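Side-chain contacts in hyaluronidase (Thermobaculum terrenum, PDB 5DIY), which probably acts as a family 84 glycoside hydrolase, an O-GlcNAcase that removes N-acetylglucosamine from modified proteins: residues D45-H48 with R49-R53; L177-L180 with G181-P185; E456-E460 with G461-T465; T204-M207 with Q208-Q211. All blocks are in the same frame, centred on the assembly; numbering follows the deposited sequence.

Interaction 1: D45-H48 with R49-R53; sequences DLYH and RELWR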
loop_
_atom_site.group_PDB
_atom_site.type_symbol
_atom_site.label_atom_id
_atom_site.label_comp_id
_atom_site.label_asym_id
_atom_site.label_seq_id
_atom_site.Cartn_x
_atom_site.Cartn_y
_atom_site.Cartn_z
ATOM N N ASP C 45 13.419 10.246 6.513
ATOM C CA ASP C 45 13.917 11.417 7.247
ATOM C C ASP C 45 14.917 10.889 8.275
ATOM O O ASP C 45 14.522 10.222 9.235
ATOM C CB ASP C 45 12.758 12.174 7.927
ATOM C CG ASP C 45 13.223 13.362 8.785
ATOM O OD1 ASP C 45 14.440 13.622 8.907
ATOM O OD2 ASP C 45 12.349 14.038 9.357
ATOM N N LEU C 46 16.204 11.173 8.067
ATOM C CA LEU C 46 17.266 10.694 8.978
ATOM C C LEU C 46 17.047 11.130 10.428
ATOM O O LEU C 46 17.308 10.365 11.366
ATOM C CB LEU C 46 18.660 11.154 8.503
ATOM C CG LEU C 46 19.299 10.370 7.348
ATOM C CD1 LEU C 46 20.588 11.050 6.904
ATOM C CD2 LEU C 46 19.564 8.917 7.735
ATOM N N TYR C 47 16.535 12.347 10.595
ATOM C CA TYR C 47 16.285 12.919 11.920
ATOM C C TYR C 47 15.098 12.287 12.658
ATOM O O TYR C 47 14.979 12.435 13.876
ATOM C CB TYR C 47 16.134 14.437 11.803
ATOM C CG TYR C 47 17.401 15.076 11.279
ATOM C CD1 TYR C 47 18.566 15.053 12.040
ATOM C CD2 TYR C 47 17.453 15.659 10.009
ATOM C CE1 TYR C 47 19.747 15.611 11.573
ATOM C CE2 TYR C 47 18.632 16.223 9.530
ATOM C CZ TYR C 47 19.777 16.194 10.319
ATOM O OH TYR C 47 20.955 16.743 9.872
ATOM N N HIS C 48 14.232 11.589 11.926
ATOM C CA HIS C 48 13.167 10.787 12.539
ATOM C C HIS C 48 13.692 9.482 13.171
ATOM O O HIS C 48 13.132 9.008 14.176
ATOM C CB HIS C 48 12.063 10.485 11.510
ATOM C CG HIS C 48 11.043 9.505 11.989
ATOM N ND1 HIS C 48 10.078 9.828 12.917
ATOM C CD2 HIS C 48 10.857 8.199 11.686
ATOM C CE1 HIS C 48 9.335 8.764 13.159
ATOM N NE2 HIS C 48 9.785 7.763 12.425
ATOM N N ARG C 49 14.758 8.912 12.603
ATOM C CA ARG C 49 15.144 7.532 12.915
ATOM C C ARG C 49 16.629 7.336 13.240
ATOM O O ARG C 49 16.979 7.277 14.414
ATOM C CB ARG C 49 14.662 6.603 11.797
ATOM C CG ARG C 49 14.657 5.127 12.153
ATOM C CD ARG C 49 13.561 4.396 11.391
ATOM N NE ARG C 49 13.543 2.959 11.675
ATOM C CZ ARG C 49 14.172 2.014 10.975
ATOM N NH1 ARG C 49 14.921 2.306 9.911
ATOM N NH2 ARG C 49 14.055 0.742 11.352
ATOM N N GLU C 50 17.504 7.264 12.236
ATOM C CA GLU C 50 18.909 6.892 12.478
ATOM C C GLU C 50 19.627 7.962 13.281
ATOM O O GLU C 50 20.314 7.653 14.257
ATOM C CB GLU C 50 19.671 6.626 11.175
ATOM C CG GLU C 50 19.259 5.347 10.452
ATOM C CD GLU C 50 18.133 5.544 9.450
ATOM O OE1 GLU C 50 17.364 6.524 9.568
ATOM O OE2 GLU C 50 18.011 4.705 8.536
ATOM N N LEU C 51 19.441 9.216 12.872
ATOM C CA LEU C 51 19.980 10.376 13.583
ATOM C C LEU C 51 18.919 11.018 14.488
ATOM O O LEU C 51 18.773 12.238 14.520
ATOM C CB LEU C 51 20.527 11.397 12.568
ATOM C CG LEU C 51 21.584 10.893 11.571
ATOM C CD1 LEU C 51 22.191 12.065 10.802
ATOM C CD2 LEU C 51 22.682 10.092 12.257
ATOM N N TRP C 52 18.203 10.189 15.247
ATOM C CA TRP C 52 17.154 10.671 16.158
ATOM C C TRP C 52 17.651 11.603 17.270
ATOM O O TRP C 52 16.887 12.421 17.770
ATOM C CB TRP C 52 16.386 9.498 16.775
ATOM C CG TRP C 52 17.131 8.685 17.797
ATOM C CD1 TRP C 52 17.857 7.550 17.579
ATOM C CD2 TRP C 52 17.187 8.932 19.204
ATOM N NE1 TRP C 52 18.362 7.075 18.765
ATOM C CE2 TRP C 52 17.969 7.909 19.779
ATOM C CE3 TRP C 52 16.657 9.927 20.038
ATOM C CZ2 TRP C 52 18.227 7.846 21.150
ATOM C CZ3 TRP C 52 16.916 9.866 21.401
ATOM C CH2 TRP C 52 17.695 8.833 21.942
ATOM N N ARG C 53 18.913 11.458 17.664
ATOM C CA ARG C 53 19.518 12.340 18.665
ATOM C C ARG C 53 19.774 13.758 18.149
ATOM O O ARG C 53 19.774 14.699 18.936
ATOM C CB ARG C 53 20.820 11.742 19.195
ATOM C CG ARG C 53 20.616 10.446 19.957
ATOM C CD ARG C 53 21.933 9.918 20.491
ATOM N NE ARG C 53 21.795 8.575 21.052
ATOM C CZ ARG C 53 21.778 7.442 20.351
ATOM N NH1 ARG C 53 21.889 7.440 19.020
ATOM N NH2 ARG C 53 21.647 6.283 20.991
#
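L46 sets its CG anti to its carbonyl carbon (chi1 -79°), while the E50 chain bends at chi2 (90°), and the two turns together bring a methyl against a carboxylate: CD2 of L46 lies 3.7 Å from OE1 of E50. L51 adds to this exposed patch, its CG 4.2 Å from CB of L46. The ring of Y47 slants across L51, with Y47 CD1 3.8 Å from the carbonyl O of L51. Beneath these side chains, the carbonyl of L46 gathers the turn, because two amides reach its O from opposite faces of the carbonyl plane. L51 N donates at 2.9 Å to L46 O, and R49 N donates to the same atom at 3.2 Å. The start of the turn is fixed by an Asx turn, in which OD1 of D45 accepts from Y47 N at 3.0 Å; the donor stands 48° out of the carboxylate plane. OD2 of D45 binds the hydroxyls of Y40 and Y56. The side chain of R49 comes within about 4 Å of those of sugar-binding K43 and of N120, the engineered position of the predicted proton donor. In the barrel, this loop joins strand 37-40 to helix 58-73. H48 ND1 hydrogen-bonds to A81 O on strand 77-82, while W52 packs on E95 and L99 and R53 forms a salt bridge with E95, anchoring the loop to helix 93-108.

Interaction 2: L177-L180 with G181-P185; sequences LRIL and GQRLP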
loop_
_atom_site.group_PDB
_atom_site.type_symbol
_atom_site.label_atom_id
_atom_site.label_comp_id
_atom_site.label_asym_id
_atom_site.label_seq_id
_atom_site.Cartn_x
_atom_site.Cartn_y
_atom_site.Cartn_z
ATOM N N LEU C 177 3.640 -8.597 24.180
ATOM C CA LEU C 177 2.414 -7.780 24.168
ATOM C C LEU C 177 1.678 -7.776 25.514
ATOM O O LEU C 177 1.133 -6.744 25.925
ATOM C CB LEU C 177 1.455 -8.263 23.082
ATOM C CG LEU C 177 1.929 -8.070 21.641
ATOM C CD1 LEU C 177 1.041 -8.849 20.682
ATOM C CD2 LEU C 177 1.964 -6.587 21.281
ATOM N N ARG C 178 1.652 -8.932 26.178
ATOM C CA ARG C 178 1.049 -9.056 27.516
ATOM C C ARG C 178 1.832 -8.266 28.570
ATOM O O ARG C 178 1.232 -7.619 29.431
ATOM C CB ARG C 178 0.922 -10.530 27.921
ATOM C CG ARG C 178 -0.343 -11.221 27.402
ATOM C CD ARG C 178 -0.102 -12.667 26.964
ATOM N NE ARG C 178 0.808 -13.386 27.865
ATOM C CZ ARG C 178 1.538 -14.460 27.548
ATOM N NH1 ARG C 178 1.492 -15.017 26.336
ATOM N NH2 ARG C 178 2.333 -14.994 28.471
ATOM N N ILE C 179 3.161 -8.301 28.489
ATOM C CA ILE C 179 4.016 -7.505 29.376
ATOM C C ILE C 179 3.781 -6.017 29.129
ATOM O O ILE C 179 3.695 -5.233 30.072
ATOM C CB ILE C 179 5.522 -7.826 29.190
ATOM C CG1 ILE C 179 5.835 -9.269 29.612
ATOM C CG2 ILE C 179 6.393 -6.861 29.997
ATOM C CD1 ILE C 179 7.098 -9.827 28.982
ATOM N N LEU C 180 3.677 -5.639 27.858
ATOM C CA LEU C 180 3.480 -4.237 27.484
ATOM C C LEU C 180 2.126 -3.708 27.988
ATOM O O LEU C 180 2.044 -2.587 28.488
ATOM C CB LEU C 180 3.593 -4.067 25.958
ATOM C CG LEU C 180 4.330 -2.859 25.393
ATOM C CD1 LEU C 180 5.794 -2.832 25.817
ATOM C CD2 LEU C 180 4.210 -2.890 23.876
ATOM N N GLY C 181 1.075 -4.515 27.863
ATOM C CA GLY C 181 -0.253 -4.117 28.337
ATOM C C GLY C 181 -0.314 -3.929 29.843
ATOM O O GLY C 181 -1.013 -3.042 30.334
ATOM N N GLN C 182 0.431 -4.766 30.566
ATOM C CA GLN C 182 0.539 -4.691 32.026
ATOM C C GLN C 182 1.344 -3.471 32.494
ATOM O O GLN C 182 0.934 -2.781 33.426
ATOM C CB GLN C 182 1.175 -5.994 32.556
ATOM C CG GLN C 182 1.238 -6.153 34.074
ATOM C CD GLN C 182 -0.130 -6.144 34.740
ATOM O OE1 GLN C 182 -1.106 -6.657 34.195
ATOM N NE2 GLN C 182 -0.205 -5.552 35.925
ATOM N N ARG C 183 2.472 -3.199 31.838
ATOM C CA ARG C 183 3.451 -2.207 32.326
ATOM C C ARG C 183 3.364 -0.808 31.719
ATOM O O ARG C 183 3.864 0.141 32.326
ATOM C CB ARG C 183 4.867 -2.747 32.140
ATOM C CG ARG C 183 5.094 -4.068 32.859
ATOM C CD ARG C 183 6.519 -4.220 33.345
ATOM N NE ARG C 183 6.682 -5.465 34.099
ATOM C CZ ARG C 183 7.719 -5.763 34.883
ATOM N NH1 ARG C 183 8.734 -4.913 35.048
ATOM N NH2 ARG C 183 7.739 -6.934 35.516
ATOM N N LEU C 184 2.766 -0.664 30.535
ATOM C CA LEU C 184 2.511 0.674 29.981
ATOM C C LEU C 184 1.333 1.325 30.694
ATOM O O LEU C 184 0.274 0.720 30.766
ATOM C CB LEU C 184 2.184 0.632 28.478
ATOM C CG LEU C 184 3.320 0.484 27.470
ATOM C CD1 LEU C 184 2.731 0.389 26.073
ATOM C CD2 LEU C 184 4.295 1.649 27.552
ATOM N N PRO C 185 1.496 2.572 31.186
ATOM C CA PRO C 185 0.334 3.341 31.660
ATOM C C PRO C 185 -0.802 3.330 30.632
ATOM O O PRO C 185 -0.542 3.451 29.430
ATOM C CB PRO C 185 0.895 4.757 31.836
ATOM C CG PRO C 185 2.346 4.556 32.108
ATOM C CD PRO C 185 2.760 3.307 31.380
#
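Four backbone bonds of the i to i+4 kind carry L177-L180 into G181-P185 and define the last turns of helix 175-183. G181 N donates to L177 O at 3.0 Å, and Q182 N to R178 O at 3.2 Å. R183 N then meets I179 O at 3.0 Å, and L184 N closes the series on L180 O at 2.9 Å with an N-H...O angle of 159°. L184 is thus still held by the helix although its own psi (129°) has already left it. The apolar part of the contact lies on the buried side: L180 and L184 run side by side in the same direction, CG of L180 3.7 Å from CD1 of L184. A serine at L184 would probably leave CG of L180 without this neighbour and open a gap toward M163, V190 and L145. Facing helix 137-153, the aliphatic part of R183 does the touching, its CG 3.3 Å from I179 O and 4.2 Å from I179 CG2. Polar ends look elsewhere: NH1 of R178 bonds to N173 O, and OE1 of Q182 to NE2 of Q215. L177, L180 and L184 pack on strands 160-164 and 189-192 or the loop beside them, and helix 175-183 is the crossover of the beta-alpha-beta unit that links these two strands of the TIM barrel.

Interaction 3: E456-E460 with G461-T465; sequences ELQAE and GKEWT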
loop_
_atom_site.group_PDB
_atom_site.type_symbol
_atom_site.label_atom_id
_atom_site.label_comp_id
_atom_site.label_asym_id
_atom_site.label_seq_id
_atom_site.Cartn_x
_atom_site.Cartn_y
_atom_site.Cartn_z
ATOM N N GLU C 456 5.392 -23.503 -37.042
ATOM C CA GLU C 456 6.827 -23.499 -37.361
ATOM C C GLU C 456 7.270 -24.841 -37.923
ATOM O O GLU C 456 7.984 -24.887 -38.925
ATOM C CB GLU C 456 7.680 -23.148 -36.140
ATOM C CG GLU C 456 7.679 -21.669 -35.794
ATOM C CD GLU C 456 9.025 -21.194 -35.279
ATOM O OE1 GLU C 456 9.526 -21.786 -34.297
ATOM O OE2 GLU C 456 9.580 -20.234 -35.856
ATOM N N LEU C 457 6.844 -25.927 -37.278
ATOM C CA LEU C 457 7.072 -27.282 -37.791
ATOM C C LEU C 457 6.472 -27.464 -39.193
ATOM O O LEU C 457 7.094 -28.071 -40.075
ATOM C CB LEU C 457 6.469 -28.332 -36.852
ATOM C CG LEU C 457 7.006 -28.453 -35.425
ATOM C CD1 LEU C 457 6.266 -29.575 -34.719
ATOM C CD2 LEU C 457 8.505 -28.711 -35.393
ATOM N N GLN C 458 5.256 -26.947 -39.375
ATOM C CA GLN C 458 4.555 -26.988 -40.666
ATOM C C GLN C 458 5.297 -26.179 -41.728
ATOM O O GLN C 458 5.375 -26.601 -42.881
ATOM C CB GLN C 458 3.129 -26.448 -40.515
ATOM C CG GLN C 458 2.230 -26.651 -41.728
ATOM C CD GLN C 458 0.847 -26.047 -41.545
ATOM O OE1 GLN C 458 0.632 -25.196 -40.676
ATOM N NE2 GLN C 458 -0.101 -26.485 -42.364
ATOM N N ALA C 459 5.826 -25.022 -41.328
ATOM C CA ALA C 459 6.605 -24.153 -42.217
ATOM C C ALA C 459 7.861 -24.834 -42.773
ATOM O O ALA C 459 8.228 -24.597 -43.924
ATOM C CB ALA C 459 6.980 -22.857 -41.505
ATOM N N GLU C 460 8.502 -25.680 -41.963
ATOM C CA GLU C 460 9.719 -26.402 -42.371
ATOM C C GLU C 460 9.494 -27.843 -42.862
ATOM O O GLU C 460 10.464 -28.559 -43.114
ATOM C CB GLU C 460 10.712 -26.413 -41.211
ATOM C CG GLU C 460 11.092 -25.026 -40.724
ATOM C CD GLU C 460 12.301 -25.042 -39.815
ATOM O OE1 GLU C 460 13.365 -25.544 -40.244
ATOM O OE2 GLU C 460 12.187 -24.548 -38.672
ATOM N N GLY C 461 8.236 -28.260 -43.018
ATOM C CA GLY C 461 7.903 -29.627 -43.436
ATOM C C GLY C 461 8.374 -30.692 -42.460
ATOM O O GLY C 461 8.766 -31.787 -42.875
ATOM N N LYS C 462 8.323 -30.370 -41.166
ATOM C CA LYS C 462 8.844 -31.240 -40.099
ATOM C C LYS C 462 7.773 -32.021 -39.327
ATOM O O LYS C 462 8.122 -32.808 -38.440
ATOM C CB LYS C 462 9.661 -30.409 -39.106
ATOM C CG LYS C 462 11.048 -30.045 -39.601
ATOM C CD LYS C 462 11.652 -28.908 -38.788
ATOM C CE LYS C 462 11.933 -29.299 -37.350
ATOM N NZ LYS C 462 12.434 -28.131 -36.577
ATOM N N GLU C 463 6.493 -31.815 -39.645
ATOM C CA GLU C 463 5.402 -32.471 -38.901
ATOM C C GLU C 463 5.500 -33.998 -38.890
ATOM O O GLU C 463 5.259 -34.617 -37.857
ATOM C CB GLU C 463 4.029 -32.042 -39.434
ATOM C CG GLU C 463 3.678 -30.596 -39.120
ATOM C CD GLU C 463 2.183 -30.322 -39.149
ATOM O OE1 GLU C 463 1.419 -31.051 -38.476
ATOM O OE2 GLU C 463 1.770 -29.367 -39.838
ATOM N N TRP C 464 5.878 -34.584 -40.025
ATOM C CA TRP C 464 5.980 -36.049 -40.173
ATOM C C TRP C 464 6.971 -36.751 -39.228
ATOM O O TRP C 464 6.804 -37.937 -38.955
ATOM C CB TRP C 464 6.310 -36.433 -41.634
ATOM C CG TRP C 464 7.734 -36.112 -42.061
ATOM C CD1 TRP C 464 8.194 -34.922 -42.546
ATOM C CD2 TRP C 464 8.870 -36.997 -42.027
ATOM N NE1 TRP C 464 9.539 -35.006 -42.814
ATOM C CE2 TRP C 464 9.981 -36.267 -42.508
ATOM C CE3 TRP C 464 9.052 -38.335 -41.638
ATOM C CZ2 TRP C 464 11.266 -36.830 -42.612
ATOM C CZ3 TRP C 464 10.329 -38.895 -41.738
ATOM C CH2 TRP C 464 11.420 -38.139 -42.224
ATOM N N THR C 465 8.003 -36.041 -38.766
ATOM C CA THR C 465 9.016 -36.630 -37.871
ATOM C C THR C 465 9.250 -35.915 -36.535
ATOM O O THR C 465 10.020 -36.416 -35.717
ATOM C CB THR C 465 10.379 -36.780 -38.586
ATOM O OG1 THR C 465 11.228 -37.657 -37.828
ATOM C CG2 THR C 465 11.070 -35.424 -38.788
#
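K462 N donates to L457 O at 2.8 Å in a nearly straight bond (N-H...O 167°), the main polar link of a Schellman motif that ends helix 453-459. Its companion is weaker: G461 N reaches Q458 O at 3.3 Å. G461 is the C-prime residue, and its positive phi (62°) turns the chain out of the helix, a backbone shape that by itself favours glycine. Around this reversal the charged side chains pack mainly through their carbon chains. K462 and E460 lie side by side and point the same way, CD of K462 3.6 Å from CB of E460. Their charged ends follow without closing a salt bridge, OE2 of E460 stopping 4.2 Å from NZ of K462, so any attraction is probably modest at this surface. The bend of K462 at chi3 (66°) carries its far end over L457, which it crosses at about a right angle, with CE of K462 4.0 Å from CD2 of L457. A466 covers L457 as well, from farther along the loop. On the helix side, A459 and Q458 rest on L412 of helix 412-428, and E456 makes a salt bridge with R419 there. Q458 and E463 run alongside each other with amide and carboxylate nearly perpendicular, and the oxygen OE2 of E463 sits equally close to two methylene carbons of Q458, 3.3 Å from both CB and CG.

Interaction 4: T204-M207 with Q208-Q211; sequences TSHM and QEVQ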
loop_
_atom_site.group_PDB
_atom_site.type_symbol
_atom_site.label_atom_id
_atom_site.label_comp_id
_atom_site.label_asym_id
_atom_site.label_seq_id
_atom_site.Cartn_x
_atom_site.Cartn_y
_atom_site.Cartn_z
ATOM N N THR C 204 -13.208 -7.879 14.166
ATOM C CA THR C 204 -13.510 -7.513 15.555
ATOM C C THR C 204 -12.934 -8.557 16.504
ATOM O O THR C 204 -12.343 -8.212 17.530
ATOM C CB THR C 204 -15.026 -7.399 15.824
ATOM O OG1 THR C 204 -15.663 -8.648 15.532
ATOM C CG2 THR C 204 -15.656 -6.302 14.980
ATOM N N SER C 205 -13.099 -9.829 16.142
ATOM C CA SER C 205 -12.509 -10.939 16.894
ATOM C C SER C 205 -11.010 -10.763 17.112
ATOM O O SER C 205 -10.508 -10.977 18.221
ATOM C CB SER C 205 -12.753 -12.262 16.165
ATOM O OG SER C 205 -12.246 -13.354 16.910
ATOM N N HIS C 206 -10.298 -10.382 16.051
ATOM C CA HIS C 206 -8.855 -10.188 16.131
ATOM C C HIS C 206 -8.504 -9.022 17.050
ATOM O O HIS C 206 -7.652 -9.164 17.927
ATOM C CB HIS C 206 -8.244 -9.965 14.739
ATOM C CG HIS C 206 -6.751 -9.884 14.747
ATOM N ND1 HIS C 206 -5.961 -10.946 15.124
ATOM C CD2 HIS C 206 -5.902 -8.875 14.436
ATOM C CE1 HIS C 206 -4.690 -10.597 15.045
ATOM N NE2 HIS C 206 -4.626 -9.347 14.628
ATOM N N MET C 207 -9.166 -7.883 16.859
ATOM C CA MET C 207 -8.873 -6.689 17.670
ATOM C C MET C 207 -9.348 -6.815 19.126
ATOM O O MET C 207 -8.795 -6.152 20.002
ATOM C CB MET C 207 -9.409 -5.419 17.004
ATOM C CG MET C 207 -8.828 -5.152 15.615
ATOM S SD MET C 207 -7.024 -5.219 15.486
ATOM C CE MET C 207 -6.583 -3.905 16.625
ATOM N N GLN C 208 -10.357 -7.658 19.367
ATOM C CA GLN C 208 -10.747 -8.077 20.727
ATOM C C GLN C 208 -9.589 -8.733 21.462
ATOM O O GLN C 208 -9.310 -8.396 22.613
ATOM C CB GLN C 208 -11.913 -9.079 20.703
ATOM C CG GLN C 208 -13.301 -8.466 20.700
ATOM C CD GLN C 208 -14.412 -9.510 20.686
ATOM O OE1 GLN C 208 -14.162 -10.711 20.535
ATOM N NE2 GLN C 208 -15.650 -9.055 20.845
ATOM N N GLU C 209 -8.925 -9.673 20.791
ATOM C CA GLU C 209 -7.773 -10.362 21.372
ATOM C C GLU C 209 -6.651 -9.386 21.679
ATOM O O GLU C 209 -6.104 -9.401 22.778
ATOM C CB GLU C 209 -7.250 -11.455 20.445
ATOM C CG GLU C 209 -8.181 -12.641 20.295
ATOM C CD GLU C 209 -7.651 -13.644 19.291
ATOM O OE1 GLU C 209 -7.802 -13.406 18.071
ATOM O OE2 GLU C 209 -7.072 -14.663 19.720
ATOM N N VAL C 210 -6.337 -8.520 20.714
ATOM C CA VAL C 210 -5.305 -7.494 20.898
ATOM C C VAL C 210 -5.639 -6.618 22.115
ATOM O O VAL C 210 -4.770 -6.353 22.950
ATOM C CB VAL C 210 -5.123 -6.593 19.648
ATOM C CG1 VAL C 210 -4.128 -5.463 19.928
ATOM C CG2 VAL C 210 -4.635 -7.402 18.449
ATOM N N GLN C 211 -6.895 -6.184 22.193
ATOM C CA GLN C 211 -7.382 -5.355 23.295
ATOM C C GLN C 211 -7.158 -6.006 24.665
ATOM O O GLN C 211 -6.784 -5.318 25.607
ATOM C CB GLN C 211 -8.869 -5.003 23.090
ATOM C CG GLN C 211 -9.575 -4.422 24.313
ATOM C CD GLN C 211 -10.957 -3.866 24.006
ATOM O OE1 GLN C 211 -11.557 -4.183 22.979
ATOM N NE2 GLN C 211 -11.470 -3.037 24.907
#
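The imidazole of H206 has V210 CG2 lying 4.2 Å above its plane, displaced toward the rim, and also meets the ring of W192 with the planes about 40° apart. The carboxylate of E209 comes up obliquely to the same ring, but OE1 of E209 remains 4.3 Å from ND1 of H206, too far for a bond. The E209 chain passes beside the backbone on the way, CG of E209 3.5 Å from S205 O. With an alanine in place of E209, S205 O would probably lose the chain that lies over it, and H206 its nearby acid. M207 curls back through successive bends (chi2 -50°, chi3 -61°), which place its CE 4.3 Å from CB of V210, on the buried side against A218 and W192. Regular i to i+4 helical bonds lie beneath: Q208 N to T204 O at 2.8 Å, V210 N to H206 O at 3.1 Å with the donor in the carbonyl plane, and Q211 N to M207 O at 2.9 Å. These are the first turns of helix 204-214, the crossover between strands 189-192 and 218-222, in the beta-alpha-beta pattern of a TIM barrel.

In the fold
From the N terminus the chain meets interaction 1, then 2, then 4, then 3; each closes a local turn of continuous chain, and all lie in series without nesting or crossing. Interaction 1 shapes the loop after the second barrel strand. Interactions 2 and 4 belong to successive barrel helices, 175-183 and 204-214, whose contacts come to about 6 Å at their nearest atoms. Strand 189-192 connects these two: W192 is touched by L177 from one helix and by M207 and V210 from the other. Interaction 3 stands apart, its centre about 67 Å from that of interaction 1, where helix 453-459 ends beside helix 412-428 in the C-terminal helical part.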